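Local coordinates for protein acetone carboxylase alpha subunit (Xanthobacter autotrophicus Py2, PDB 5M45) that is the alpha subunit of a multisubunit enzyme, belongs to the hydantoinase B/oxoprolinase family and holds a bound manganese ion, at residues F309-C320 with L332-W342; T409-F420 with S543-G551. All coordinates share one frame; numbering follows the deposited sequence.

Interaction 1 (F309-C320 with L332-W342); sequences FAKLDTIMHAPC and LDFEGSSRWGW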
loop_
_atom_site.group_PDB
_atom_site.type_symbol
_atom_site.label_atom_id
_atom_site.label_comp_id
_atom_site.label_asym_id
_atom_site.label_seq_id
_atom_site.Cartn_x
_atom_site.Cartn_y
_atom_site.Cartn_z
ATOM N N PHE A 309 9.914 -19.414 3.046
ATOM C CA PHE A 309 9.083 -20.062 4.068
ATOM C C PHE A 309 7.644 -20.358 3.563
ATOM O O PHE A 309 6.886 -21.044 4.265
ATOM C CB PHE A 309 9.093 -19.265 5.385
ATOM C CG PHE A 309 8.666 -17.820 5.246
ATOM C CD1 PHE A 309 7.319 -17.476 5.150
ATOM C CD2 PHE A 309 9.615 -16.795 5.228
ATOM C CE1 PHE A 309 6.917 -16.164 5.008
ATOM C CE2 PHE A 309 9.209 -15.458 5.114
ATOM C CZ PHE A 309 7.853 -15.147 4.978
ATOM N N ALA A 310 7.266 -19.840 2.381
ATOM C CA ALA A 310 5.963 -20.098 1.743
ATOM C C ALA A 310 5.967 -21.227 0.722
ATOM O O ALA A 310 4.885 -21.581 0.196
ATOM C CB ALA A 310 5.435 -18.810 1.071
ATOM N N LYS A 311 7.149 -21.765 0.393
ATOM C CA LYS A 311 7.270 -22.786 -0.647
ATOM C C LYS A 311 7.022 -24.172 -0.094
ATOM O O LYS A 311 7.964 -24.895 0.251
ATOM C CB LYS A 311 8.619 -22.765 -1.340
ATOM C CG LYS A 311 8.888 -21.556 -2.187
ATOM C CD LYS A 311 8.163 -21.540 -3.531
ATOM C CE LYS A 311 8.673 -22.593 -4.533
ATOM N NZ LYS A 311 7.571 -22.757 -5.551
ATOM N N LEU A 312 5.744 -24.545 -0.041
ATOM C CA LEU A 312 5.326 -25.887 0.379
ATOM C C LEU A 312 3.907 -26.167 -0.077
ATOM O O LEU A 312 3.103 -25.221 -0.320
ATOM C CB LEU A 312 5.447 -26.083 1.905
ATOM C CG LEU A 312 4.407 -25.463 2.849
ATOM C CD1 LEU A 312 4.371 -26.185 4.184
ATOM C CD2 LEU A 312 4.638 -23.971 3.054
ATOM N N ASP A 313 3.599 -27.458 -0.171
ATOM C CA ASP A 313 2.252 -27.959 -0.503
ATOM C C ASP A 313 1.423 -28.112 0.766
ATOM O O ASP A 313 1.883 -28.766 1.694
ATOM C CB ASP A 313 2.363 -29.323 -1.200
ATOM C CG ASP A 313 2.889 -29.231 -2.653
ATOM O OD1 ASP A 313 2.730 -28.213 -3.342
ATOM O OD2 ASP A 313 3.454 -30.249 -3.137
ATOM N N THR A 314 0.249 -27.471 0.828
ATOM C CA THR A 314 -0.679 -27.651 1.936
ATOM C C THR A 314 -2.126 -27.894 1.426
ATOM O O THR A 314 -2.444 -27.692 0.235
ATOM C CB THR A 314 -0.698 -26.467 2.937
ATOM O OG1 THR A 314 -1.109 -25.237 2.296
ATOM C CG2 THR A 314 0.664 -26.287 3.620
ATOM N N ILE A 315 -2.978 -28.343 2.366
ATOM C CA ILE A 315 -4.375 -28.651 2.151
ATOM C C ILE A 315 -5.217 -27.944 3.239
ATOM O O ILE A 315 -4.939 -28.070 4.460
ATOM C CB ILE A 315 -4.640 -30.178 2.225
ATOM C CG1 ILE A 315 -3.825 -30.918 1.157
ATOM C CG2 ILE A 315 -6.135 -30.493 2.084
ATOM C CD1 ILE A 315 -3.892 -32.427 1.214
ATOM N N MET A 316 -6.245 -27.217 2.789
ATOM C CA MET A 316 -7.242 -26.634 3.702
ATOM C C MET A 316 -8.175 -27.760 4.240
ATOM O O MET A 316 -8.613 -28.621 3.458
ATOM C CB MET A 316 -8.088 -25.591 2.944
ATOM C CG MET A 316 -9.122 -24.850 3.808
ATOM S SD MET A 316 -10.634 -25.761 4.219
ATOM C CE MET A 316 -11.543 -25.614 2.683
ATOM N N HIS A 317 -8.464 -27.701 5.537
ATOM C CA HIS A 317 -9.374 -28.600 6.267
ATOM C C HIS A 317 -10.473 -27.759 6.980
ATOM O O HIS A 317 -10.159 -26.830 7.751
ATOM C CB HIS A 317 -8.551 -29.391 7.286
ATOM C CG HIS A 317 -9.316 -30.364 8.118
ATOM N ND1 HIS A 317 -9.040 -30.566 9.459
ATOM C CD2 HIS A 317 -10.340 -31.202 7.814
ATOM C CE1 HIS A 317 -9.884 -31.459 9.953
ATOM N NE2 HIS A 317 -10.687 -31.854 8.975
ATOM N N ALA A 318 -11.751 -28.078 6.705
ATOM C CA ALA A 318 -12.897 -27.408 7.337
ATOM C C ALA A 318 -14.007 -28.394 7.747
ATOM O O ALA A 318 -15.004 -28.558 7.024
ATOM C CB ALA A 318 -13.472 -26.333 6.388
ATOM N N PRO A 319 -13.828 -29.072 8.899
ATOM C CA PRO A 319 -14.889 -29.909 9.418
ATOM C C PRO A 319 -15.950 -29.034 10.136
ATOM O O PRO A 319 -15.599 -28.015 10.708
ATOM C CB PRO A 319 -14.158 -30.796 10.440
ATOM C CG PRO A 319 -13.091 -29.918 10.979
ATOM C CD PRO A 319 -12.664 -29.044 9.814
ATOM N N CYS A 320 -17.217 -29.454 10.099
ATOM C CA CYS A 320 -18.302 -28.746 10.753
ATOM C C CYS A 320 -19.239 -29.726 11.473
ATOM O O CYS A 320 -19.708 -30.712 10.860
ATOM C CB CYS A 320 -19.129 -27.944 9.743
ATOM S SG CYS A 320 -20.520 -27.065 10.549
ATOM N N LEU A 332 -23.148 -23.914 14.532
ATOM C CA LEU A 332 -22.115 -24.437 13.639
ATOM C C LEU A 332 -20.741 -24.282 14.280
ATOM O O LEU A 332 -20.316 -23.159 14.548
ATOM C CB LEU A 332 -22.168 -23.738 12.302
ATOM C CG LEU A 332 -23.521 -23.979 11.609
ATOM C CD1 LEU A 332 -24.416 -22.777 11.758
ATOM C CD2 LEU A 332 -23.357 -24.301 10.124
ATOM N N ASP A 333 -20.056 -25.413 14.511
ATOM C CA ASP A 333 -18.791 -25.468 15.253
ATOM C C ASP A 333 -17.720 -26.045 14.326
ATOM O O ASP A 333 -17.875 -27.173 13.822
ATOM C CB ASP A 333 -19.004 -26.339 16.508
ATOM C CG ASP A 333 -17.773 -26.388 17.439
ATOM O OD1 ASP A 333 -16.647 -26.025 17.059
ATOM O OD2 ASP A 333 -17.944 -26.802 18.615
ATOM N N PHE A 334 -16.643 -25.281 14.109
ATOM C CA PHE A 334 -15.550 -25.629 13.183
ATOM C C PHE A 334 -14.246 -26.106 13.875
ATOM O O PHE A 334 -13.173 -26.065 13.269
ATOM C CB PHE A 334 -15.328 -24.475 12.193
ATOM C CG PHE A 334 -16.529 -24.244 11.295
ATOM C CD1 PHE A 334 -17.605 -23.461 11.724
ATOM C CD2 PHE A 334 -16.631 -24.880 10.064
ATOM C CE1 PHE A 334 -18.732 -23.295 10.910
ATOM C CE2 PHE A 334 -17.752 -24.728 9.265
ATOM C CZ PHE A 334 -18.805 -23.931 9.686
ATOM N N GLU A 335 -14.355 -26.595 15.120
ATOM C CA GLU A 335 -13.288 -27.313 15.798
ATOM C C GLU A 335 -12.641 -28.339 14.889
ATOM O O GLU A 335 -13.349 -29.160 14.296
ATOM C CB GLU A 335 -13.854 -28.059 17.021
ATOM C CG GLU A 335 -12.881 -29.002 17.805
ATOM C CD GLU A 335 -12.061 -28.253 18.868
ATOM O OE1 GLU A 335 -11.173 -28.818 19.552
ATOM O OE2 GLU A 335 -12.304 -27.056 19.025
ATOM N N GLY A 336 -11.322 -28.298 14.791
ATOM C CA GLY A 336 -10.582 -29.192 13.928
ATOM C C GLY A 336 -10.033 -28.600 12.643
ATOM O O GLY A 336 -9.276 -29.250 11.939
ATOM N N SER A 337 -10.398 -27.361 12.346
ATOM C CA SER A 337 -9.964 -26.711 11.102
ATOM C C SER A 337 -8.458 -26.409 11.112
ATOM O O SER A 337 -7.836 -26.283 12.180
ATOM C CB SER A 337 -10.758 -25.398 10.859
ATOM O OG SER A 337 -12.155 -25.641 10.704
ATOM N N SER A 338 -7.894 -26.297 9.913
ATOM C CA SER A 338 -6.456 -26.016 9.730
ATOM C C SER A 338 -6.099 -24.536 9.989
ATOM O O SER A 338 -6.968 -23.703 10.195
ATOM C CB SER A 338 -5.988 -26.506 8.333
ATOM O OG SER A 338 -6.715 -25.903 7.273
ATOM N N ARG A 339 -4.803 -24.228 9.983
ATOM C CA ARG A 339 -4.245 -22.912 10.321
ATOM C C ARG A 339 -4.215 -21.990 9.109
ATOM O O ARG A 339 -4.191 -22.452 7.964
ATOM C CB ARG A 339 -2.806 -23.078 10.858
ATOM C CG ARG A 339 -2.172 -21.849 11.483
ATOM C CD ARG A 339 -0.821 -22.080 12.141
ATOM N NE ARG A 339 0.251 -22.443 11.225
ATOM C CZ ARG A 339 0.814 -23.669 11.127
ATOM N NH1 ARG A 339 0.431 -24.691 11.927
ATOM N NH2 ARG A 339 1.814 -23.865 10.254
ATOM N N TRP A 340 -4.223 -20.671 9.367
ATOM C CA TRP A 340 -3.846 -19.692 8.322
ATOM C C TRP A 340 -2.495 -20.062 7.690
ATOM O O TRP A 340 -1.722 -20.838 8.267
ATOM C CB TRP A 340 -3.833 -18.261 8.892
ATOM C CG TRP A 340 -2.826 -18.039 10.000
ATOM C CD1 TRP A 340 -3.054 -18.164 11.338
ATOM C CD2 TRP A 340 -1.474 -17.617 9.862
ATOM N NE1 TRP A 340 -1.911 -17.877 12.042
ATOM C CE2 TRP A 340 -0.921 -17.539 11.165
ATOM C CE3 TRP A 340 -0.665 -17.319 8.775
ATOM C CZ2 TRP A 340 0.398 -17.134 11.412
ATOM C CZ3 TRP A 340 0.671 -16.930 9.031
ATOM C CH2 TRP A 340 1.172 -16.827 10.334
ATOM N N GLY A 341 -2.214 -19.532 6.512
ATOM C CA GLY A 341 -0.920 -19.816 5.859
ATOM C C GLY A 341 -0.326 -18.668 5.026
ATOM O O GLY A 341 -0.926 -17.561 4.925
ATOM N N TRP A 342 0.821 -18.970 4.398
ATOM C CA TRP A 342 1.577 -17.998 3.617
ATOM C C TRP A 342 1.142 -18.087 2.137
ATOM O O TRP A 342 1.768 -18.734 1.305
ATOM C CB TRP A 342 3.089 -18.179 3.787
ATOM C CG TRP A 342 3.565 -18.149 5.215
ATOM C CD1 TRP A 342 4.020 -19.226 5.942
ATOM C CD2 TRP A 342 3.625 -17.024 6.097
ATOM N NE1 TRP A 342 4.363 -18.835 7.212
ATOM C CE2 TRP A 342 4.123 -17.487 7.337
ATOM C CE3 TRP A 342 3.290 -15.676 5.973
ATOM C CZ2 TRP A 342 4.328 -16.638 8.431
ATOM C CZ3 TRP A 342 3.499 -14.838 7.050
ATOM C CH2 TRP A 342 4.012 -15.327 8.278
HETATM O O HOH W 1 2.432 -21.446 1.562
#

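Interaction 2 (T409-F420 with S543-G551); sequences TALWRGLSRSYF and SSDWGLMGG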
loop_
_atom_site.group_PDB
_atom_site.type_symbol
_atom_site.label_atom_id
_atom_site.label_comp_id
_atom_site.label_asym_id
_atom_site.label_seq_id
_atom_site.Cartn_x
_atom_site.Cartn_y
_atom_site.Cartn_z
ATOM N N THR A 409 -19.633 -25.305 0.935
ATOM C CA THR A 409 -20.338 -26.333 0.150
ATOM C C THR A 409 -20.850 -27.515 0.999
ATOM O O THR A 409 -21.945 -28.015 0.762
ATOM C CB THR A 409 -19.514 -26.796 -1.072
ATOM O OG1 THR A 409 -20.336 -27.554 -1.982
ATOM C CG2 THR A 409 -18.312 -27.605 -0.642
ATOM N N ALA A 410 -20.082 -27.928 2.010
ATOM C CA ALA A 410 -20.487 -29.043 2.879
ATOM C C ALA A 410 -21.762 -28.751 3.688
ATOM O O ALA A 410 -22.510 -29.672 4.002
ATOM C CB ALA A 410 -19.356 -29.424 3.806
ATOM N N LEU A 411 -22.035 -27.480 4.000
ATOM C CA LEU A 411 -23.204 -27.129 4.802
ATOM C C LEU A 411 -24.514 -27.378 4.055
ATOM O O LEU A 411 -25.514 -27.743 4.669
ATOM C CB LEU A 411 -23.130 -25.694 5.351
ATOM C CG LEU A 411 -21.745 -25.300 5.963
ATOM C CD1 LEU A 411 -21.705 -23.887 6.528
ATOM C CD2 LEU A 411 -21.219 -26.248 7.030
ATOM N N TRP A 412 -24.520 -27.211 2.721
ATOM C CA TRP A 412 -25.694 -27.611 1.905
ATOM C C TRP A 412 -26.035 -29.096 2.070
ATOM O O TRP A 412 -27.213 -29.472 2.089
ATOM C CB TRP A 412 -25.445 -27.414 0.403
ATOM C CG TRP A 412 -25.371 -26.034 -0.135
ATOM C CD1 TRP A 412 -24.240 -25.273 -0.272
ATOM C CD2 TRP A 412 -26.453 -25.254 -0.711
ATOM N NE1 TRP A 412 -24.563 -24.066 -0.881
ATOM C CE2 TRP A 412 -25.905 -24.040 -1.162
ATOM C CE3 TRP A 412 -27.819 -25.486 -0.887
ATOM C CZ2 TRP A 412 -26.673 -23.042 -1.772
ATOM C CZ3 TRP A 412 -28.596 -24.510 -1.501
ATOM C CH2 TRP A 412 -28.020 -23.299 -1.949
ATOM N N ARG A 413 -25.014 -29.959 2.173
ATOM C CA ARG A 413 -25.256 -31.380 2.336
ATOM C C ARG A 413 -25.944 -31.709 3.665
ATOM O O ARG A 413 -26.898 -32.512 3.718
ATOM C CB ARG A 413 -23.962 -32.200 2.188
ATOM C CG ARG A 413 -23.326 -32.073 0.815
ATOM C CD ARG A 413 -22.326 -33.219 0.496
ATOM N NE ARG A 413 -21.277 -33.348 1.503
ATOM C CZ ARG A 413 -20.149 -32.619 1.555
ATOM N NH1 ARG A 413 -19.850 -31.677 0.649
ATOM N NH2 ARG A 413 -19.275 -32.857 2.546
ATOM N N GLY A 414 -25.480 -31.091 4.749
ATOM C CA GLY A 414 -26.136 -31.305 6.038
ATOM C C GLY A 414 -27.581 -30.859 6.059
ATOM O O GLY A 414 -28.471 -31.613 6.477
ATOM N N LEU A 415 -27.824 -29.617 5.623
ATOM C CA LEU A 415 -29.206 -29.129 5.523
ATOM C C LEU A 415 -30.066 -29.992 4.617
ATOM O O LEU A 415 -31.239 -30.233 4.936
ATOM C CB LEU A 415 -29.284 -27.659 5.062
ATOM C CG LEU A 415 -29.084 -26.541 6.081
ATOM C CD1 LEU A 415 -29.028 -25.176 5.375
ATOM C CD2 LEU A 415 -30.219 -26.537 7.077
ATOM N N SER A 416 -29.505 -30.464 3.506
ATOM C CA SER A 416 -30.257 -31.342 2.606
ATOM C C SER A 416 -30.656 -32.677 3.209
ATOM O O SER A 416 -31.690 -33.223 2.831
ATOM C CB SER A 416 -29.507 -31.536 1.268
ATOM O OG SER A 416 -29.400 -30.292 0.576
ATOM N N ARG A 417 -29.900 -33.196 4.170
ATOM C CA ARG A 417 -30.337 -34.432 4.859
ATOM C C ARG A 417 -31.622 -34.195 5.646
ATOM O O ARG A 417 -32.468 -35.081 5.706
ATOM C CB ARG A 417 -29.246 -35.015 5.774
ATOM C CG ARG A 417 -28.050 -35.563 5.034
ATOM C CD ARG A 417 -27.014 -36.158 5.974
ATOM N NE ARG A 417 -25.796 -36.355 5.214
ATOM C CZ ARG A 417 -25.579 -37.329 4.342
ATOM N NH1 ARG A 417 -26.502 -38.274 4.136
ATOM N NH2 ARG A 417 -24.403 -37.368 3.689
ATOM N N SER A 418 -31.763 -33.004 6.249
ATOM C CA SER A 418 -32.999 -32.629 6.983
ATOM C C SER A 418 -34.188 -32.535 6.008
ATOM O O SER A 418 -35.250 -33.114 6.249
ATOM C CB SER A 418 -32.824 -31.324 7.803
ATOM O OG SER A 418 -32.953 -30.115 7.062
ATOM N N TYR A 419 -33.969 -31.861 4.878
ATOM C CA TYR A 419 -35.005 -31.714 3.847
ATOM C C TYR A 419 -35.441 -33.052 3.269
ATOM O O TYR A 419 -36.660 -33.315 3.106
ATOM C CB TYR A 419 -34.525 -30.814 2.687
ATOM C CG TYR A 419 -34.034 -29.405 3.012
ATOM C CD1 TYR A 419 -34.477 -28.698 4.129
ATOM C CD2 TYR A 419 -33.133 -28.764 2.142
ATOM C CE1 TYR A 419 -34.043 -27.384 4.377
ATOM C CE2 TYR A 419 -32.706 -27.455 2.363
ATOM C CZ TYR A 419 -33.156 -26.772 3.478
ATOM O OH TYR A 419 -32.730 -25.492 3.689
ATOM N N PHE A 420 -34.466 -33.905 2.978
ATOM C CA PHE A 420 -34.719 -35.228 2.410
ATOM C C PHE A 420 -35.507 -36.128 3.361
ATOM O O PHE A 420 -36.506 -36.772 2.953
ATOM C CB PHE A 420 -33.398 -35.919 1.973
ATOM C CG PHE A 420 -33.632 -37.197 1.246
ATOM C CD1 PHE A 420 -33.827 -38.396 1.965
ATOM C CD2 PHE A 420 -33.810 -37.205 -0.136
ATOM C CE1 PHE A 420 -34.142 -39.583 1.288
ATOM C CE2 PHE A 420 -34.121 -38.388 -0.800
ATOM C CZ PHE A 420 -34.257 -39.567 -0.097
ATOM N N SER A 543 -11.258 -31.790 -5.636
ATOM C CA SER A 543 -12.593 -31.261 -5.820
ATOM C C SER A 543 -13.164 -30.902 -4.447
ATOM O O SER A 543 -13.262 -31.774 -3.592
ATOM C CB SER A 543 -13.507 -32.298 -6.488
ATOM O OG SER A 543 -13.138 -32.526 -7.820
ATOM N N SER A 544 -13.567 -29.648 -4.240
ATOM C CA SER A 544 -14.045 -29.209 -2.907
ATOM C C SER A 544 -15.472 -29.725 -2.573
ATOM O O SER A 544 -15.743 -30.140 -1.422
ATOM C CB SER A 544 -13.971 -27.671 -2.766
ATOM O OG SER A 544 -14.524 -26.991 -3.900
ATOM N N ASP A 545 -16.364 -29.694 -3.563
ATOM C CA ASP A 545 -17.722 -30.230 -3.414
ATOM C C ASP A 545 -17.725 -31.767 -3.374
ATOM O O ASP A 545 -16.814 -32.396 -3.896
ATOM C CB ASP A 545 -18.585 -29.758 -4.578
ATOM C CG ASP A 545 -17.998 -30.149 -5.939
ATOM O OD1 ASP A 545 -16.922 -29.579 -6.299
ATOM O OD2 ASP A 545 -18.596 -31.034 -6.608
ATOM N N TRP A 546 -18.695 -32.363 -2.685
ATOM C CA TRP A 546 -18.940 -33.808 -2.700
ATOM C C TRP A 546 -20.384 -34.014 -3.217
ATOM O O TRP A 546 -21.282 -33.181 -2.960
ATOM C CB TRP A 546 -18.845 -34.446 -1.282
ATOM C CG TRP A 546 -17.523 -34.434 -0.544
ATOM C CD1 TRP A 546 -16.400 -33.695 -0.824
ATOM C CD2 TRP A 546 -17.204 -35.190 0.642
ATOM N NE1 TRP A 546 -15.418 -33.935 0.110
ATOM C CE2 TRP A 546 -15.882 -34.849 1.018
ATOM C CE3 TRP A 546 -17.918 -36.107 1.436
ATOM C CZ2 TRP A 546 -15.237 -35.444 2.125
ATOM C CZ3 TRP A 546 -17.301 -36.692 2.513
ATOM C CH2 TRP A 546 -15.972 -36.341 2.872
ATOM N N GLY A 547 -20.615 -35.134 -3.885
ATOM C CA GLY A 547 -21.958 -35.590 -4.171
ATOM C C GLY A 547 -22.702 -36.068 -2.927
ATOM O O GLY A 547 -22.091 -36.310 -1.866
ATOM N N LEU A 548 -24.015 -36.223 -3.042
ATOM C CA LEU A 548 -24.882 -36.532 -1.909
ATOM C C LEU A 548 -25.623 -37.856 -2.135
ATOM O O LEU A 548 -26.144 -38.096 -3.234
ATOM C CB LEU A 548 -25.893 -35.376 -1.736
ATOM C CG LEU A 548 -26.919 -35.399 -0.595
ATOM C CD1 LEU A 548 -26.236 -35.490 0.752
ATOM C CD2 LEU A 548 -27.821 -34.165 -0.585
ATOM N N MET A 549 -25.709 -38.670 -1.085
ATOM C CA MET A 549 -26.516 -39.910 -1.052
ATOM C C MET A 549 -26.246 -40.849 -2.254
ATOM O O MET A 549 -27.168 -41.465 -2.821
ATOM C CB MET A 549 -27.999 -39.571 -0.926
ATOM C CG MET A 549 -28.412 -38.999 0.420
ATOM S SD MET A 549 -29.994 -38.101 0.378
ATOM C CE MET A 549 -29.910 -37.378 2.009
ATOM N N GLY A 550 -24.972 -40.935 -2.632
ATOM C CA GLY A 550 -24.529 -41.810 -3.715
ATOM C C GLY A 550 -23.927 -41.103 -4.924
ATOM O O GLY A 550 -23.326 -41.760 -5.792
ATOM N N GLY A 551 -24.153 -39.796 -5.024
ATOM C CA GLY A 551 -23.581 -38.975 -6.075
ATOM C C GLY A 551 -22.102 -38.700 -5.875
ATOM O O GLY A 551 -21.563 -38.896 -4.759
HETATM O O HOH W 2 -21.003 -30.396 -1.766
HETATM O O HOH W 3 -17.220 -30.556 0.868
#

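Interaction 1 (F309-C320 with L332-W342)
The indole of W342 is covered on both faces: CE1 of F309 stands over the centre of one, and CZ3 of W340 lies nearer the rim of the other. F309 thus presents its edge in a T-shaped pair, with ring planes 70° apart and CE1 3.6 Å from CD2 of W342. The first torsion of F309, 56°, sets its ring between the backbone N and the carbonyl carbon and swings that edge onto the indole. Next in the chain, A310 CB packs on W342 CB, and a water donates to both A310 O and W342 O. The indole NE1 bonds to Y754 O.

Midway along, the H317 ring carries P319 CD over the centre of one face, while its NE2 is hydrogen-bonded to an aromatic side chain of another protein's chain. At the far end, C320 SG approaches the F334 ring obliquely, 4.1 Å from its centroid, and C320 CB touches F334 CE2 at 3.5 Å.

H317 and S338 are joined by two bonds: H317 N donates to the S338 hydroxyl OG at 3.1 Å, nearly straight at 164°, and S338 N donates back to H317 O at 3.2 Å. Before S338, a type II turn from F334 to S337 takes the chain off strand 330-333; F334 O receives both S337 N and S337 OG. D333 OD1 accepts E335 N in an Asx turn and also meets R381, while D333 OD2 pairs with R727.

Past the short strand these two bonds, a water and aromatic packing join the chains; buried P319 O finds no hydrogen-bond partner and takes a weak CA-H...O contact from F334 CA.

Interaction 2 (T409-F420 with S543-G551)
T409 opens the contact with its methyl CG2, 3.7 Å from S544 O, while its hydroxyl lies beside D545 CB and is bonded to N432 O.

One turn on, R413 lays its guanidinium flat on the W546 indole, a stack of cation-pi character with centres 4.3 Å apart and planes at 7°. A bend at chi3 (-55°) turns the arginine's end onto the ring: NH2 lies over one face near the rim, and NH1 reaches W546 CB. Two waters sit in the guanidinium plane, both accepting from NH1. The first also donates to T409 OG1 and accepts from W546 N; the second donates to S544 O. NH2 is bound to V291 O, and together these bonds should hold the group's rotation as well as its stacking.

S416 CB then meets L548 CD2 at 3.6 Å. The other methyl of L548, CD1, lies over a face of the R417 guanidinium, 3.9 Å from NH2. The extended R417 chain runs antiparallel to the M549 side chain, whose CE lies near R417 CG.

F420 ends the walk in a Met-aromatic contact, M549 SD standing over its ring face 4.0 Å from the centroid, with CE against F420 CB.

The loop 543-551 thus runs along one flank of helix 401-422. R413 and W546 also touch strand 286-297, whereas L411, W412 and L415 pack on helix 349-361.

Both contacts are buried, their centres 21 Å apart, and they meet at L411 of helix 401-422: its CD2 lies 3.7 Å from C320 SG, and its CD1 packs on L332 CD2. Strand 286-297 serves both, pairing with strand 313-324 beside interaction 1 and touching R413 and W546 of interaction 2. Interaction 1 extends a beta hairpin, so direct hydrogen bonds involving backbone atoms join its segments. Interaction 2 sets a helix against an irregular loop, and there flat stacking, sulfur and methyl groups, and bridging waters do the work. Another protein's chain packs against each contact, while another copy of this subunit also reaches interaction 1.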